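Local coordinates for dTDP-glucose 4,6-dehydratase (Klebsiella pneumoniae, PDB 5U4Q), which binds NAD and probably catalyses the NAD-dependent dehydration of dTDP-glucose or a related nucleotide sugar, at residues L85-A89 with A100-N105; Y109-E114 with M164-Y168. All blocks are in the same frame, centred on the assembly; numbering follows the deposited sequence. Where two conformers were deposited one is given.

Interaction 1: L85-A89 with A100-N105. With NAD (nicotinamide-adenine-dinucleotide), chain C.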
loop_
_atom_site.group_PDB
_atom_site.type_symbol
_atom_site.label_atom_id
_atom_site.label_comp_id
_atom_site.label_asym_id
_atom_site.label_seq_id
_atom_site.Cartn_x
_atom_site.Cartn_y
_atom_site.Cartn_z
ATOM N N LEU A 85 -0.819 16.561 -0.693
ATOM C CA LEU A 85 -0.091 16.569 0.582
ATOM C C LEU A 85 -0.940 16.077 1.757
ATOM O O LEU A 85 -0.405 15.663 2.778
ATOM C CB LEU A 85 0.452 17.964 0.857
ATOM C CG LEU A 85 1.424 18.486 -0.200
ATOM C CD1 LEU A 85 1.603 19.998 -0.104
ATOM C CD2 LEU A 85 2.764 17.772 -0.155
ATOM N N ALA A 86 -2.261 16.086 1.629
ATOM C CA ALA A 86 -3.140 15.651 2.706
ATOM C C ALA A 86 -2.926 14.174 3.023
ATOM O O ALA A 86 -2.927 13.332 2.117
ATOM C CB ALA A 86 -4.596 15.896 2.350
ATOM N N ALA A 87 -2.754 13.891 4.308
ATOM C CA ALA A 87 -2.545 12.537 4.806
ATOM C C ALA A 87 -2.513 12.553 6.315
ATOM O O ALA A 87 -2.322 13.603 6.940
ATOM C CB ALA A 87 -1.239 11.940 4.291
ATOM N N GLN A 88 -2.697 11.357 6.858
ATOM C CA GLN A 88 -2.562 11.056 8.250
ATOM C C GLN A 88 -1.100 10.718 8.400
ATOM O O GLN A 88 -0.609 9.808 7.727
ATOM C CB GLN A 88 -3.397 9.812 8.580
ATOM C CG GLN A 88 -3.364 9.382 10.029
ATOM C CD GLN A 88 -4.106 10.331 10.936
ATOM O OE1 GLN A 88 -5.075 10.986 10.527
ATOM N NE2 GLN A 88 -3.676 10.395 12.186
ATOM N N ALA A 89 -0.395 11.454 9.249
ATOM C CA ALA A 89 1.044 11.251 9.439
ATOM C C ALA A 89 1.398 11.636 10.853
ATOM O O ALA A 89 1.140 12.770 11.243
ATOM C CB ALA A 89 1.822 12.116 8.451
ATOM N N ALA A 100 -7.622 5.728 10.317
ATOM C CA ALA A 100 -7.337 7.046 9.723
ATOM C C ALA A 100 -6.340 6.948 8.560
ATOM O O ALA A 100 -6.476 7.633 7.539
ATOM C CB ALA A 100 -6.784 7.990 10.786
ATOM N N TYR A 101 -5.338 6.090 8.713
ATOM C CA TYR A 101 -4.344 5.882 7.668
ATOM C C TYR A 101 -4.989 5.261 6.456
ATOM O O TYR A 101 -4.704 5.641 5.320
ATOM C CB TYR A 101 -3.206 4.969 8.149
ATOM C CG TYR A 101 -2.291 5.607 9.165
ATOM C CD1 TYR A 101 -1.413 6.608 8.792
ATOM C CD2 TYR A 101 -2.297 5.197 10.495
ATOM C CE1 TYR A 101 -0.570 7.200 9.716
ATOM C CE2 TYR A 101 -1.460 5.783 11.433
ATOM C CZ TYR A 101 -0.598 6.780 11.035
ATOM O OH TYR A 101 0.231 7.368 11.945
ATOM N N ALA A 102 -5.864 4.304 6.690
ATOM C CA ALA A 102 -6.543 3.646 5.591
ATOM C C ALA A 102 -7.439 4.625 4.889
ATOM O O ALA A 102 -7.424 4.732 3.663
ATOM C CB ALA A 102 -7.348 2.458 6.095
ATOM N N ASP A 103 -8.220 5.360 5.663
ATOM C CA ASP A 103 -9.136 6.328 5.074
ATOM C C ASP A 103 -8.436 7.420 4.279
ATOM O O ASP A 103 -8.764 7.678 3.127
ATOM C CB ASP A 103 -9.999 6.997 6.164
ATOM C CG ASP A 103 -11.133 6.121 6.637
ATOM O OD1 ASP A 103 -11.619 5.283 5.852
ATOM O OD2 ASP A 103 -11.566 6.286 7.797
ATOM N N ALA A 104 -7.504 8.091 4.908
ATOM C CA ALA A 104 -6.870 9.221 4.266
ATOM C C ALA A 104 -5.824 8.793 3.269
ATOM O O ALA A 104 -5.693 9.407 2.188
ATOM C CB ALA A 104 -6.213 10.107 5.307
ATOM N N ASN A 105 -5.068 7.755 3.621
ATOM C CA ASN A 105 -3.904 7.411 2.824
ATOM C C ASN A 105 -4.095 6.317 1.790
ATOM O O ASN A 105 -3.296 6.231 0.871
ATOM C CB ASN A 105 -2.698 7.039 3.701
ATOM C CG ASN A 105 -2.263 8.152 4.650
ATOM O OD1 ASN A 105 -2.930 9.191 4.801
ATOM N ND2 ASN A 105 -1.141 7.914 5.347
HETATM P PA NAD C . 0.088 18.540 8.328
HETATM O O1A NAD C . 0.461 19.876 8.843
HETATM O O2A NAD C . -0.605 17.531 9.222
HETATM O O5B NAD C . -0.783 18.770 6.985
HETATM C C5B NAD C . -1.607 17.782 6.379
HETATM C C4B NAD C . -3.004 18.362 6.236
HETATM O O4B NAD C . -3.789 17.292 5.675
HETATM C C3B NAD C . -3.637 18.769 7.559
HETATM O O3B NAD C . -3.971 20.162 7.654
HETATM C C2B NAD C . -4.851 17.844 7.652
HETATM O O2B NAD C . -6.006 18.478 8.235
HETATM C C1B NAD C . -5.082 17.368 6.219
HETATM N N9A NAD C . -5.748 16.057 6.135
HETATM C C8A NAD C . -5.395 14.920 6.778
HETATM N N7A NAD C . -6.246 13.935 6.481
HETATM C C5A NAD C . -7.148 14.433 5.620
HETATM C C6A NAD C . -8.354 13.910 4.948
HETATM N N6A NAD C . -8.753 12.654 5.096
HETATM N N1A NAD C . -9.013 14.765 4.165
HETATM C C2A NAD C . -8.653 16.045 3.991
HETATM N N3A NAD C . -7.582 16.599 4.596
HETATM C C4A NAD C . -6.819 15.821 5.410
HETATM O O3 NAD C . 1.373 17.736 7.778
HETATM P PN NAD C . 2.508 18.216 6.741
HETATM O O1N NAD C . 2.182 19.489 6.079
HETATM O O2N NAD C . 3.814 17.993 7.502
HETATM O O5D NAD C . 2.391 17.013 5.701
HETATM C C5D NAD C . 2.140 17.151 4.305
HETATM C C4D NAD C . 2.492 15.816 3.671
HETATM O O4D NAD C . 3.925 15.625 3.705
HETATM C C3D NAD C . 1.898 14.555 4.288
HETATM O O3D NAD C . 1.529 13.679 3.221
HETATM C C2D NAD C . 3.039 13.920 5.046
HETATM O O2D NAD C . 2.945 12.482 5.127
HETATM C C1D NAD C . 4.248 14.345 4.238
HETATM N N1N NAD C . 5.470 14.452 5.058
HETATM C C2N NAD C . 5.744 15.525 5.836
HETATM C C3N NAD C . 6.920 15.595 6.602
HETATM C C7N NAD C . 7.299 16.774 7.507
HETATM O O7N NAD C . 8.432 16.816 8.011
HETATM N N7N NAD C . 6.445 17.760 7.827
HETATM C C4N NAD C . 7.789 14.527 6.579
HETATM C C5N NAD C . 7.490 13.426 5.788
HETATM C C6N NAD C . 6.314 13.391 5.047
HETATM O O HOH W 1 -3.309 10.691 1.276
#

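Interaction 2: Y109-E114 with M164-Y168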
loop_
_atom_site.group_PDB
_atom_site.type_symbol
_atom_site.label_atom_id
_atom_site.label_comp_id
_atom_site.label_asym_id
_atom_site.label_seq_id
_atom_site.Cartn_x
_atom_site.Cartn_y
_atom_site.Cartn_z
ATOM N N TYR A 109 -6.240 8.366 -1.430
ATOM C CA TYR A 109 -5.281 8.432 -2.530
ATOM C C TYR A 109 -5.953 7.923 -3.809
ATOM O O TYR A 109 -5.731 8.469 -4.886
ATOM C CB TYR A 109 -3.987 7.666 -2.202
ATOM C CG TYR A 109 -2.881 7.967 -3.205
ATOM C CD1 TYR A 109 -2.221 9.170 -3.180
ATOM C CD2 TYR A 109 -2.537 7.067 -4.193
ATOM C CE1 TYR A 109 -1.240 9.477 -4.130
ATOM C CE2 TYR A 109 -1.579 7.351 -5.131
ATOM C CZ TYR A 109 -0.909 8.550 -5.089
ATOM O OH TYR A 109 0.048 8.842 -6.034
ATOM N N LEU A 110 -6.774 6.880 -3.701
ATOM C CA LEU A 110 -7.497 6.395 -4.874
ATOM C C LEU A 110 -8.426 7.477 -5.416
ATOM O O LEU A 110 -8.497 7.638 -6.627
ATOM C CB LEU A 110 -8.289 5.130 -4.576
ATOM C CG LEU A 110 -9.032 4.533 -5.788
ATOM C CD1 LEU A 110 -8.127 4.228 -6.971
ATOM C CD2 LEU A 110 -9.822 3.298 -5.368
ATOM N N ASN A 111 -9.117 8.217 -4.535
ATOM C CA ASN A 111 -10.000 9.311 -5.013
ATOM C C ASN A 111 -9.194 10.341 -5.794
ATOM O O ASN A 111 -9.654 10.851 -6.814
ATOM C CB ASN A 111 -10.797 9.933 -3.862
ATOM C CG ASN A 111 -11.800 8.962 -3.282
ATOM O OD1 ASN A 111 -12.195 8.012 -3.967
ATOM N ND2 ASN A 111 -12.194 9.154 -2.023
ATOM N N ILE A 112 -7.998 10.670 -5.315
ATOM C CA ILE A 112 -7.118 11.571 -6.043
ATOM C C ILE A 112 -6.782 10.982 -7.434
ATOM O O ILE A 112 -6.858 11.704 -8.448
ATOM C CB ILE A 112 -5.794 11.829 -5.255
ATOM C CG1 ILE A 112 -6.044 12.657 -3.997
ATOM C CG2 ILE A 112 -4.709 12.484 -6.114
ATOM C CD1 ILE A 112 -6.289 14.120 -4.234
ATOM N N LEU A 113 -6.371 9.707 -7.480
ATOM C CA LEU A 113 -5.981 9.092 -8.755
ATOM C C LEU A 113 -7.146 9.058 -9.740
ATOM O O LEU A 113 -6.964 9.355 -10.915
ATOM C CB LEU A 113 -5.412 7.700 -8.543
ATOM C CG LEU A 113 -4.049 7.606 -7.849
ATOM C CD1 LEU A 113 -3.734 6.142 -7.543
ATOM C CD2 LEU A 113 -2.970 8.220 -8.702
ATOM N N GLU A 114 -8.322 8.708 -9.229
ATOM C CA GLU A 114 -9.535 8.675 -10.068
ATOM C C GLU A 114 -9.853 10.042 -10.622
ATOM O O GLU A 114 -10.196 10.172 -11.810
ATOM C CB GLU A 114 -10.708 8.074 -9.307
ATOM C CG GLU A 114 -10.660 6.555 -9.287
ATOM C CD GLU A 114 -10.945 5.954 -10.659
ATOM O OE1 GLU A 114 -12.121 6.063 -11.066
ATOM O OE2 GLU A 114 -10.047 5.370 -11.299
HETATM N N MSE A 164 0.279 2.484 -6.451
HETATM C CA MSE A 164 -0.951 2.908 -7.101
HETATM C C MSE A 164 -0.646 3.942 -8.171
HETATM O O MSE A 164 -1.204 3.892 -9.267
HETATM C CB MSE A 164 -1.947 3.401 -6.037
HETATM C CG MSE A 164 -2.338 2.261 -5.086
HETATM SE SE MSE A 164 -3.076 2.914 -3.369
HETATM C CE MSE A 164 -4.765 3.669 -4.007
ATOM N N ALA A 165 0.251 4.886 -7.872
ATOM C CA ALA A 165 0.673 5.890 -8.852
ATOM C C ALA A 165 1.270 5.191 -10.087
ATOM O O ALA A 165 0.932 5.546 -11.233
ATOM C CB ALA A 165 1.688 6.869 -8.261
ATOM N N HIS A 166 2.086 4.179 -9.849
ATOM C CA HIS A 166 2.714 3.464 -10.976
ATOM C C HIS A 166 1.640 2.878 -11.893
ATOM O O HIS A 166 1.700 3.036 -13.123
ATOM C CB HIS A 166 3.616 2.340 -10.530
ATOM C CG HIS A 166 4.299 1.700 -11.679
ATOM N ND1 HIS A 166 3.803 0.581 -12.324
ATOM C CD2 HIS A 166 5.367 2.116 -12.403
ATOM C CE1 HIS A 166 4.555 0.330 -13.383
ATOM N NE2 HIS A 166 5.521 1.232 -13.444
ATOM N N THR A 167 0.649 2.202 -11.298
ATOM C CA THR A 167 -0.422 1.605 -12.108
ATOM C C THR A 167 -1.240 2.638 -12.905
ATOM O O THR A 167 -1.600 2.388 -14.039
ATOM C CB THR A 167 -1.419 0.726 -11.284
ATOM O OG1 THR A 167 -2.260 1.552 -10.485
ATOM C CG2 THR A 167 -0.730 -0.257 -10.423
ATOM N N TYR A 168 -1.520 3.796 -12.325
ATOM C CA TYR A 168 -2.273 4.831 -13.022
ATOM C C TYR A 168 -1.438 5.494 -14.125
ATOM O O TYR A 168 -1.976 5.829 -15.201
ATOM C CB TYR A 168 -2.889 5.820 -12.015
ATOM C CG TYR A 168 -4.242 5.344 -11.554
ATOM C CD1 TYR A 168 -4.392 4.133 -10.897
ATOM C CD2 TYR A 168 -5.383 6.080 -11.825
ATOM C CE1 TYR A 168 -5.650 3.658 -10.538
ATOM C CE2 TYR A 168 -6.638 5.626 -11.442
ATOM C CZ TYR A 168 -6.764 4.406 -10.818
ATOM O OH TYR A 168 -8.000 3.908 -10.454
#

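Interaction 1: L85-A89 with A100-N105
Gln88 lies across Tyr101 and Asn105 in the first turns of helix 98-118, in the loop that leaves strand 81-84 of the Rossmann fold and borders the NAD site. The tight part of the contact is the grip of Asn105 on its backbone. Gln88 N donates to Asn105 OD1 at 3.0 Å, and Asn105 ND2 returns a bond to Gln88 O at 3.1 Å. Both bonds are nearly straight (164° at the hydrogen) and both reach a lone pair in the carbonyl plane, so the amide serves one residue much as a neighbouring strand would and its rotation is fixed. Thr157 gives Asn105 ND2 a further partner. Beside this pairing, Ala87 CB comes within 3.3 Å of Asn105 OD1.

Towards the partly exposed side the fit relies on weaker forces. Gln88 CG sits over one face of the Tyr101 ring, 3.7 Å from its centroid, a CH-pi contact offset toward the rim. There the chain bends (chi2 71°), which brings the Gln88 amide to Ala100, with Gln88 OE1 3.5 Å from Ala100 CB and the amide plane almost perpendicular to the ring.

Both segments meet the dinucleotide: from the loop Leu85 O accepts from NAD O3D at 2.8 Å, and from the helix Ala104 CB approaches the adenine amino group. A single water donates both to Ala86 O, at 2.8 Å, and to Ala104 O.

Interaction 2: Y109-E114 with M164-Y168
Leu113 and Tyr168 set the pattern of this buried contact: Leu113 CB rests over one face of the Tyr168 ring, 3.9 Å from the centroid and offset toward the rim. The ring's phenol end continues to Glu114, where Tyr168 OH donates to Glu114 OE2 at 2.7 Å. The carboxylate stands almost perpendicular to the ring (88°) and is met on its anti side, with the hydroxyl somewhat out of its plane. Arg117 forms a salt bridge to the same oxygen and His118 bonds to OE1, a setting that would probably keep Glu114 ionised. Leu110 comes in crosswise at the phenol end, its CD1 3.5 Å from Tyr168 OH.

Segments 109-114 and 164-168, on helices 98-118 and 153-172, run nearly parallel, their axes 18° apart and 10.8 Å from each other at closest, on one side of the Rossmann sheet, where Tyr109 and Leu113 also touch Leu124 of strand 123-129. In extended short-chain dehydrogenases such a helix pair commonly joins its counterpart in a four-helix dimer interface; consistent with this, Leu110 packs on Ala102 of the second subunit.

On the N-terminal side Tyr109 and Met164, a selenomethionine, lie alongside one another, pointing opposite ways in the conformer described; a second was modelled, so the Met164 chain end is less certain. Leu113 crosses Met164 at about a right angle, Leu113 CD1 lying 3.6 Å from Met164 CB. Tyr109 reaches across to Ala165 because its chi1 of -168° swings the ring away from its own backbone nitrogen; its OH, buried without a hydrogen-bond partner, lies 3.4 Å from Ala165 CB.

How the interactions relate
Followed from the N terminus, the chain leaves strand 81-84, passes NAD and turns back onto the start of helix 98-118, so interaction 1 closes a short loop of ten intervening residues. Only then does interaction 2 open, further along the same helix; the two stand in series, neither nested nor crossed, with centres about 14 Å apart. The second closure spans 49 residues and takes in strand 123-129 before ending on helix 153-172. Helix 98-118 is thus the shared element: its beginning is tied to the cofactor loop, its later turns to the next helix on that side of the sheet. Both contacts also border the second subunit.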